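Local coordinates for fucolectin-related protein (PDB 2WMF), which probably hydrolyses glycosidic bonds in host blood-group carbohydrate antigens, as a family 98 glycoside hydrolase of Streptococcus pneumoniae, at residues Thr31-Pro43 and Ile313-Ser327. Numbering follows the deposited sequence.
Sequences TTINNESPLLLSP and IIPFFRHAIQNPAPS
The first strand of the parallel eight-stranded (beta/alpha)8 barrel, 39-45, packs here against helix 307-322, which comes after the last barrel strand, 289-293, though not directly, so the contact lies where the barrel closes. Leu-40 and Phe-317 form its apolar centre: Leu-40 CB sits over one ring face, 3.6 Å from the centroid and 12° off the normal, a CH-pi contact. With CG of Phe-317 anti to its own N (chi1 -168°), the ring is set against Leu-40 CB, its CZ 3.5 Å from Leu-40 N. The methyls of Leu-40 divide, CD1 reaching Ile-313 CG2 and CD2 meeting Ile-314 CD1 at 3.8 Å, while Pro-38 CB approaches Phe-317 CE1 obliquely. Beyond the helix end, the type I turn 34-37 meets the loop 323-327. Asn-35 ND2 donates an N-H to Ala-325 O over 2.9 Å, nearly straight (163°), almost on the line of the C=O bond and with the acceptor in its amide plane. Water 1 accepts from Ala-325 N and donates to Asn-35 O, 2.7 Å away, and to Ala-320 O. Tyr-283 of helix 272-283 also touches Ala-320. Carbon packing thus joins strand to helix, whereas the amide ties turn to loop and the water links turn, helix end and loop, giving their backbone polar atoms partners.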
ATOM      1  N   THR A  31     -12.157   7.187  14.774  1.00 10.21           N
ATOM      2  CA  THR A  31     -11.040   6.262  14.543  1.00  9.53           C
ATOM      3  C   THR A  31      -9.762   7.017  14.883  1.00 10.11           C
ATOM      4  O   THR A  31      -9.632   8.176  14.505  1.00 10.10           O
ATOM      5  CB  THR A  31     -10.977   5.800  13.059  1.00  9.63           C
ATOM      6  OG1 THR A  31     -12.276   5.375  12.627  1.00 10.64           O
ATOM      7  CG2 THR A  31      -9.917   4.673  12.886  1.00 10.11           C
ATOM      8  N   THR A  32      -8.851   6.379  15.623  1.00 10.65           N
ATOM      9  CA  THR A  32      -7.538   6.915  15.895  1.00 10.23           C
ATOM     10  C   THR A  32      -6.615   6.347  14.804  1.00 10.09           C
ATOM     11  O   THR A  32      -6.435   5.134  14.706  1.00 10.64           O
ATOM     12  CB  THR A  32      -7.054   6.516  17.277  1.00 11.51           C
ATOM     13  OG1 THR A  32      -7.910   7.134  18.243  1.00 14.27           O
ATOM     14  CG2 THR A  32      -5.636   6.942  17.512  1.00 12.69           C
ATOM     15  N   ILE A  33      -6.115   7.243  13.962  1.00  9.52           N
ATOM     16  CA  ILE A  33      -5.224   6.879  12.847  1.00  8.73           C
ATOM     17  C   ILE A  33      -3.950   7.694  12.975  1.00  8.36           C
ATOM     18  O   ILE A  33      -3.983   8.926  12.931  1.00  9.83           O
ATOM     19  CB  ILE A  33      -5.857   7.180  11.449  1.00  8.31           C
ATOM     20  CG1 ILE A  33      -7.233   6.539  11.329  1.00  8.26           C
ATOM     21  CG2 ILE A  33      -4.890   6.711  10.350  1.00  9.35           C
ATOM     22  CD1 ILE A  33      -8.008   6.885  10.042  1.00  8.81           C
ATOM     23  N   ASN A  34      -2.820   7.004  13.150  1.00  8.91           N
ATOM     24  CA  ASN A  34      -1.515   7.620  13.229  1.00  9.73           C
ATOM     25  C   ASN A  34      -0.488   6.490  13.116  1.00  8.74           C
ATOM     26  O   ASN A  34      -0.853   5.320  12.977  1.00  8.88           O
ATOM     27  CB  ASN A  34      -1.304   8.423  14.532  1.00 10.89           C
ATOM     28  CG  ASN A  34      -1.524   7.590  15.776  1.00 11.36           C
ATOM     29  OD1 ASN A  34      -0.867   6.576  15.952  1.00 11.53           O
ATOM     30  ND2 ASN A  34      -2.431   8.050  16.683  1.00 11.76           N
ATOM     31  N   ASN A  35       0.801   6.828  13.150  1.00  9.54           N
ATOM     32  CA  ASN A  35       1.838   5.810  13.035  1.00 10.29           C
ATOM     33  C   ASN A  35       1.754   4.686  14.071  1.00 11.03           C
ATOM     34  O   ASN A  35       2.120   3.541  13.764  1.00 11.48           O
ATOM     35  CB  ASN A  35       3.239   6.397  12.961  1.00 10.28           C
ATOM     36  CG  ASN A  35       3.669   7.077  14.270  1.00  9.09           C
ATOM     37  OD1 ASN A  35       2.844   7.661  14.976  1.00 10.81           O
ATOM     38  ND2 ASN A  35       4.957   7.080  14.518  1.00  9.79           N
ATOM     39  N   GLU A  36       1.304   5.007  15.294  1.00 11.20           N
ATOM     40  CA  GLU A  36       1.110   4.004  16.342  1.00 12.21           C
ATOM     41  C   GLU A  36      -0.219   3.254  16.266  1.00 11.08           C
ATOM     42  O   GLU A  36      -0.435   2.296  16.991  1.00 12.12           O
ATOM     43  CB  GLU A  36       1.283   4.655  17.721  1.00 13.20           C
ATOM     44  CG  GLU A  36       2.686   5.269  17.833  1.00 15.26           C
ATOM     45  CD  GLU A  36       2.970   6.016  19.139  1.00 18.04           C
ATOM     46  OE1 GLU A  36       2.247   5.774  20.103  1.00 20.42           O
ATOM     47  OE2 GLU A  36       3.957   6.845  19.154  1.00 24.21           O
ATOM     48  N   SER A  37      -1.095   3.674  15.346  1.00  9.77           N
ATOM     49  CA  SER A  37      -2.438   3.119  15.201  1.00  9.04           C
ATOM     50  C   SER A  37      -2.866   3.207  13.717  1.00  8.85           C
ATOM     51  O   SER A  37      -3.689   4.036  13.339  1.00  8.31           O
ATOM     52  CB  SER A  37      -3.401   3.930  16.053  1.00  9.16           C
ATOM     53  OG  SER A  37      -4.708   3.431  16.052  1.00  9.91           O
ATOM     54  N   PRO A  38      -2.245   2.381  12.868  1.00  8.08           N
ATOM     55  CA  PRO A  38      -2.580   2.395  11.447  1.00  8.72           C
ATOM     56  C   PRO A  38      -3.956   1.789  11.199  1.00  8.46           C
ATOM     57  O   PRO A  38      -4.605   1.247  12.121  1.00  8.88           O
ATOM     58  CB  PRO A  38      -1.475   1.534  10.840  1.00  8.75           C
ATOM     59  CG  PRO A  38      -1.118   0.551  11.924  1.00  8.31           C
ATOM     60  CD  PRO A  38      -1.215   1.383  13.189  1.00  7.05           C
ATOM     61  N   LEU A  39      -4.429   1.913   9.956  1.00  8.90           N
ATOM     62  CA  LEU A  39      -5.754   1.452   9.580  1.00  8.54           C
ATOM     63  C   LEU A  39      -5.717   0.531   8.353  1.00  8.47           C
ATOM     64  O   LEU A  39      -5.099   0.855   7.324  1.00  8.41           O
ATOM     65  CB  LEU A  39      -6.712   2.653   9.293  1.00  8.22           C
ATOM     66  CG  LEU A  39      -8.137   2.287   8.866  1.00  9.36           C
ATOM     67  CD1 LEU A  39      -8.841   1.598  10.056  1.00  9.04           C
ATOM     68  CD2 LEU A  39      -8.961   3.508   8.396  1.00  9.76           C
ATOM     69  N   LEU A  40      -6.302  -0.654   8.521  1.00  8.25           N
ATOM     70  CA  LEU A  40      -6.457  -1.621   7.416  1.00  8.64           C
ATOM     71  C   LEU A  40      -7.912  -1.640   6.989  1.00  9.04           C
ATOM     72  O   LEU A  40      -8.790  -1.952   7.793  1.00  8.89           O
ATOM     73  CB  LEU A  40      -5.996  -3.011   7.874  1.00  8.90           C
ATOM     74  CG  LEU A  40      -6.220  -4.182   6.893  1.00  8.30           C
ATOM     75  CD1 LEU A  40      -5.234  -4.023   5.719  1.00  9.07           C
ATOM     76  CD2 LEU A  40      -6.056  -5.580   7.537  1.00 10.84           C
ATOM     77  N   LEU A  41      -8.166  -1.328   5.709  1.00  8.55           N
ATOM     78  CA  LEU A  41      -9.461  -1.406   5.110  1.00  9.74           C
ATOM     79  C   LEU A  41      -9.589  -2.695   4.257  1.00  9.08           C
ATOM     80  O   LEU A  41      -8.709  -3.015   3.464  1.00  9.30           O
ATOM     81  CB  LEU A  41      -9.757  -0.193   4.230  1.00  9.96           C
ATOM     82  CG  LEU A  41      -9.916   1.145   4.962  1.00 10.72           C
ATOM     83  CD1 LEU A  41      -9.805   2.346   3.997  1.00 11.68           C
ATOM     84  CD2 LEU A  41     -11.246   1.170   5.714  1.00 12.25           C
ATOM     85  N   SER A  42     -10.683  -3.405   4.471  1.00  8.92           N
ATOM     86  CA  SER A  42     -11.056  -4.589   3.703  1.00  9.24           C
ATOM     87  C   SER A  42     -12.438  -4.372   3.103  1.00  9.32           C
ATOM     88  O   SER A  42     -13.379  -4.050   3.817  1.00  9.65           O
ATOM     89  CB  SER A  42     -11.027  -5.845   4.560  1.00  9.14           C
ATOM     90  OG  SER A  42      -9.804  -5.977   5.271  1.00  9.28           O
ATOM     91  N   PRO A  43     -12.562  -4.500   1.762  1.00  9.65           N
ATOM     92  CA  PRO A  43     -13.785  -4.116   1.090  1.00 10.17           C
ATOM     93  C   PRO A  43     -14.813  -5.209   0.775  1.00 10.15           C
ATOM     94  O   PRO A  43     -14.448  -6.360   0.433  1.00  9.95           O
ATOM     95  CB  PRO A  43     -13.278  -3.540  -0.232  1.00 10.14           C
ATOM     96  CG  PRO A  43     -12.087  -4.376  -0.522  1.00 10.16           C
ATOM     97  CD  PRO A  43     -11.501  -4.831   0.783  1.00  8.47           C
ATOM     98  N   ILE A 313      -0.911  -9.684   3.086  1.00  8.75           N
ATOM     99  CA  ILE A 313      -1.291  -8.406   3.701  1.00  8.77           C
ATOM    100  C   ILE A 313      -1.189  -8.428   5.241  1.00  8.11           C
ATOM    101  O   ILE A 313      -0.581  -7.515   5.869  1.00  8.45           O
ATOM    102  CB  ILE A 313      -2.727  -7.998   3.247  1.00  9.44           C
ATOM    103  CG1 ILE A 313      -2.722  -7.737   1.720  1.00  8.47           C
ATOM    104  CG2 ILE A 313      -3.279  -6.816   4.084  1.00  8.89           C
ATOM    105  CD1 ILE A 313      -4.091  -7.742   1.036  1.00  9.95           C
ATOM    106  N   ILE A 314      -1.806  -9.415   5.853  1.00  8.00           N
ATOM    107  CA  ILE A 314      -1.835  -9.464   7.330  1.00  8.31           C
ATOM    108  C   ILE A 314      -0.430  -9.466   7.960  1.00  9.04           C
ATOM    109  O   ILE A 314      -0.193  -8.712   8.893  1.00  7.78           O
ATOM    110  CB  ILE A 314      -2.759 -10.620   7.842  1.00  8.65           C
ATOM    111  CG1 ILE A 314      -4.205 -10.226   7.543  1.00  9.15           C
ATOM    112  CG2 ILE A 314      -2.497 -10.918   9.344  1.00  9.15           C
ATOM    113  CD1 ILE A 314      -4.733  -9.037   8.393  1.00  8.96           C
ATOM    114  N   PRO A 315       0.524 -10.269   7.439  1.00  8.63           N
ATOM    115  CA  PRO A 315       1.838 -10.238   8.100  1.00  8.57           C
ATOM    116  C   PRO A 315       2.496  -8.858   8.062  1.00  8.26           C
ATOM    117  O   PRO A 315       3.088  -8.424   9.065  1.00  8.48           O
ATOM    118  CB  PRO A 315       2.636 -11.317   7.350  1.00  7.81           C
ATOM    119  CG  PRO A 315       1.577 -12.283   6.922  1.00  8.53           C
ATOM    120  CD  PRO A 315       0.432 -11.391   6.481  1.00  8.44           C
ATOM    121  N   PHE A 316       2.346  -8.135   6.943  1.00  8.66           N
ATOM    122  CA  PHE A 316       2.974  -6.826   6.865  1.00  8.60           C
ATOM    123  C   PHE A 316       2.205  -5.819   7.715  1.00  8.47           C
ATOM    124  O   PHE A 316       2.824  -5.017   8.397  1.00  9.21           O
ATOM    125  CB  PHE A 316       3.233  -6.303   5.467  1.00  9.18           C
ATOM    126  CG  PHE A 316       4.190  -5.191   5.494  1.00  8.95           C
ATOM    127  CD1 PHE A 316       5.559  -5.439   5.543  1.00  8.82           C
ATOM    128  CD2 PHE A 316       3.734  -3.898   5.589  1.00  8.67           C
ATOM    129  CE1 PHE A 316       6.467  -4.384   5.711  1.00 10.32           C
ATOM    130  CE2 PHE A 316       4.655  -2.811   5.713  1.00 10.24           C
ATOM    131  CZ  PHE A 316       6.012  -3.074   5.771  1.00 11.08           C
ATOM    132  N   PHE A 317       0.888  -5.902   7.731  1.00  8.65           N
ATOM    133  CA  PHE A 317       0.107  -4.996   8.569  1.00  8.75           C
ATOM    134  C   PHE A 317       0.428  -5.210  10.069  1.00  9.06           C
ATOM    135  O   PHE A 317       0.528  -4.214  10.841  1.00  8.56           O
ATOM    136  CB  PHE A 317      -1.380  -5.104   8.310  1.00  8.46           C
ATOM    137  CG  PHE A 317      -2.169  -3.987   8.954  1.00  8.29           C
ATOM    138  CD1 PHE A 317      -2.063  -2.682   8.503  1.00  8.23           C
ATOM    139  CD2 PHE A 317      -2.973  -4.251  10.044  1.00  7.74           C
ATOM    140  CE1 PHE A 317      -2.733  -1.667   9.105  1.00  7.91           C
ATOM    141  CE2 PHE A 317      -3.671  -3.215  10.663  1.00  8.00           C
ATOM    142  CZ  PHE A 317      -3.537  -1.922  10.200  1.00  8.39           C
ATOM    143  N   ARG A 318       0.617  -6.474  10.471  1.00  9.61           N
ATOM    144  CA  ARG A 318       1.057  -6.793  11.841  1.00  9.81           C
ATOM    145  C   ARG A 318       2.411  -6.126  12.126  1.00  8.97           C
ATOM    146  O   ARG A 318       2.635  -5.583  13.224  1.00  9.60           O
ATOM    147  CB  ARG A 318       1.103  -8.294  12.109  1.00 11.41           C
ATOM    148  CG  ARG A 318      -0.248  -8.928  12.297  1.00 12.23           C
ATOM    149  CD  ARG A 318      -0.165 -10.429  12.521  1.00 15.58           C
ATOM    150  NE  ARG A 318      -1.413 -10.918  13.080  1.00 15.98           N
ATOM    151  CZ  ARG A 318      -1.931 -12.097  12.834  1.00 16.76           C
ATOM    152  NH1 ARG A 318      -1.331 -12.952  12.021  1.00 20.58           N
ATOM    153  NH2 ARG A 318      -3.066 -12.428  13.396  1.00 20.06           N
ATOM    154  N   HIS A 319       3.339  -6.173  11.164  1.00  8.27           N
ATOM    155  CA  HIS A 319       4.599  -5.447  11.308  1.00  8.64           C
ATOM    156  C   HIS A 319       4.344  -3.972  11.614  1.00  8.19           C
ATOM    157  O   HIS A 319       4.993  -3.381  12.518  1.00  8.76           O
ATOM    158  CB  HIS A 319       5.505  -5.577  10.071  1.00  8.71           C
ATOM    159  CG  HIS A 319       6.800  -4.852  10.226  1.00  9.16           C
ATOM    160  ND1 HIS A 319       7.855  -5.343  10.970  1.00  9.70           N
ATOM    161  CD2 HIS A 319       7.204  -3.655   9.740  1.00 10.02           C
ATOM    162  CE1 HIS A 319       8.862  -4.489  10.901  1.00  9.95           C
ATOM    163  NE2 HIS A 319       8.477  -3.436  10.212  1.00 10.92           N
ATOM    164  N   ALA A 320       3.421  -3.371  10.875  1.00  8.14           N
ATOM    165  CA  ALA A 320       3.117  -1.936  10.985  1.00  8.11           C
ATOM    166  C   ALA A 320       2.434  -1.576  12.329  1.00  8.62           C
ATOM    167  O   ALA A 320       2.618  -0.464  12.841  1.00  9.66           O
ATOM    168  CB  ALA A 320       2.256  -1.475   9.798  1.00  7.59           C
ATOM    169  N   ILE A 321       1.673  -2.514  12.900  1.00  9.85           N
ATOM    170  CA  ILE A 321       1.084  -2.330  14.245  1.00 10.45           C
ATOM    171  C   ILE A 321       2.185  -2.405  15.304  1.00 11.21           C
ATOM    172  O   ILE A 321       2.222  -1.589  16.233  1.00 12.88           O
ATOM    173  CB  ILE A 321      -0.010  -3.367  14.582  1.00 11.20           C
ATOM    174  CG1 ILE A 321      -1.189  -3.266  13.600  1.00 11.32           C
ATOM    175  CG2 ILE A 321      -0.510  -3.198  16.037  1.00 12.48           C
ATOM    176  CD1 ILE A 321      -2.070  -4.519  13.577  1.00 11.01           C
ATOM    177  N   GLN A 322       3.066  -3.396  15.165  1.00 10.92           N
ATOM    178  CA  GLN A 322       4.061  -3.688  16.210  1.00 12.35           C
ATOM    179  C   GLN A 322       5.221  -2.703  16.208  1.00 12.08           C
ATOM    180  O   GLN A 322       5.856  -2.473  17.244  1.00 13.56           O
ATOM    181  CB  GLN A 322       4.531  -5.135  16.070  1.00 12.59           C
ATOM    182  CG  GLN A 322       3.351  -6.107  16.411  1.00 16.08           C
ATOM    183  CD  GLN A 322       3.656  -7.582  16.156  1.00 18.59           C
ATOM    184  OE1 GLN A 322       4.807  -7.966  15.954  1.00 24.65           O
ATOM    185  NE2 GLN A 322       2.590  -8.422  16.143  1.00 22.64           N
ATOM    186  N   ASN A 323       5.490  -2.129  15.041  1.00 10.86           N
ATOM    187  CA  ASN A 323       6.589  -1.217  14.823  1.00 11.20           C
ATOM    188  C   ASN A 323       6.067   0.031  14.134  1.00 10.98           C
ATOM    189  O   ASN A 323       5.933   0.045  12.899  1.00 10.14           O
ATOM    190  CB  ASN A 323       7.624  -1.884  13.933  1.00 11.66           C
ATOM    191  CG  ASN A 323       8.107  -3.172  14.497  1.00 13.03           C
ATOM    192  OD1 ASN A 323       9.014  -3.171  15.324  1.00 17.72           O
ATOM    193  ND2 ASN A 323       7.463  -4.293  14.125  1.00 13.66           N
ATOM    194  N   PRO A 324       5.720   1.083  14.912  1.00 10.79           N
ATOM    195  CA  PRO A 324       5.161   2.279  14.293  1.00 10.31           C
ATOM    196  C   PRO A 324       5.973   2.809  13.119  1.00 10.02           C
ATOM    197  O   PRO A 324       7.200   2.852  13.179  1.00 10.02           O
ATOM    198  CB  PRO A 324       5.149   3.282  15.451  1.00 11.79           C
ATOM    199  CG  PRO A 324       4.892   2.388  16.660  1.00 12.41           C
ATOM    200  CD  PRO A 324       5.802   1.219  16.378  1.00 11.47           C
ATOM    201  N   ALA A 325       5.265   3.191  12.048  1.00  9.61           N
ATOM    202  CA  ALA A 325       5.898   3.853  10.913  1.00  8.80           C
ATOM    203  C   ALA A 325       6.659   5.102  11.312  1.00  8.67           C
ATOM    204  O   ALA A 325       6.386   5.692  12.354  1.00  8.18           O
ATOM    205  CB  ALA A 325       4.841   4.243   9.881  1.00  8.82           C
ATOM    206  N   PRO A 326       7.576   5.549  10.456  1.00  9.06           N
ATOM    207  CA  PRO A 326       8.194   6.837  10.737  1.00  9.32           C
ATOM    208  C   PRO A 326       7.160   7.924  10.936  1.00  9.26           C
ATOM    209  O   PRO A 326       6.236   8.050  10.146  1.00  9.62           O
ATOM    210  CB  PRO A 326       9.041   7.125   9.498  1.00 10.23           C
ATOM    211  CG  PRO A 326       9.239   5.770   8.838  1.00 12.23           C
ATOM    212  CD  PRO A 326       8.079   4.933   9.210  1.00  9.47           C
ATOM    213  N   SER A 327       7.305   8.696  12.005  1.00  9.27           N
ATOM    214  CA  SER A 327       6.447   9.823  12.252  1.00  9.57           C
ATOM    215  C   SER A 327       6.679  10.990  11.299  1.00  9.13           C
ATOM    216  O   SER A 327       7.685  11.020  10.587  1.00  8.02           O
ATOM    217  CB  SER A 327       6.714  10.297  13.695  1.00  9.82           C
ATOM    218  OG  SER A 327       8.017  10.841  13.777  1.00 10.10           O
TER
HETATM  219  O   HOH W   1       2.537   2.013  11.561  1.00 10.02           O
HETATM  220  O   HOH W   2       2.022   1.086  15.136  1.00 22.60           O
HETATM  221  O   HOH W   3       1.258   0.449  17.516  1.00 17.82           O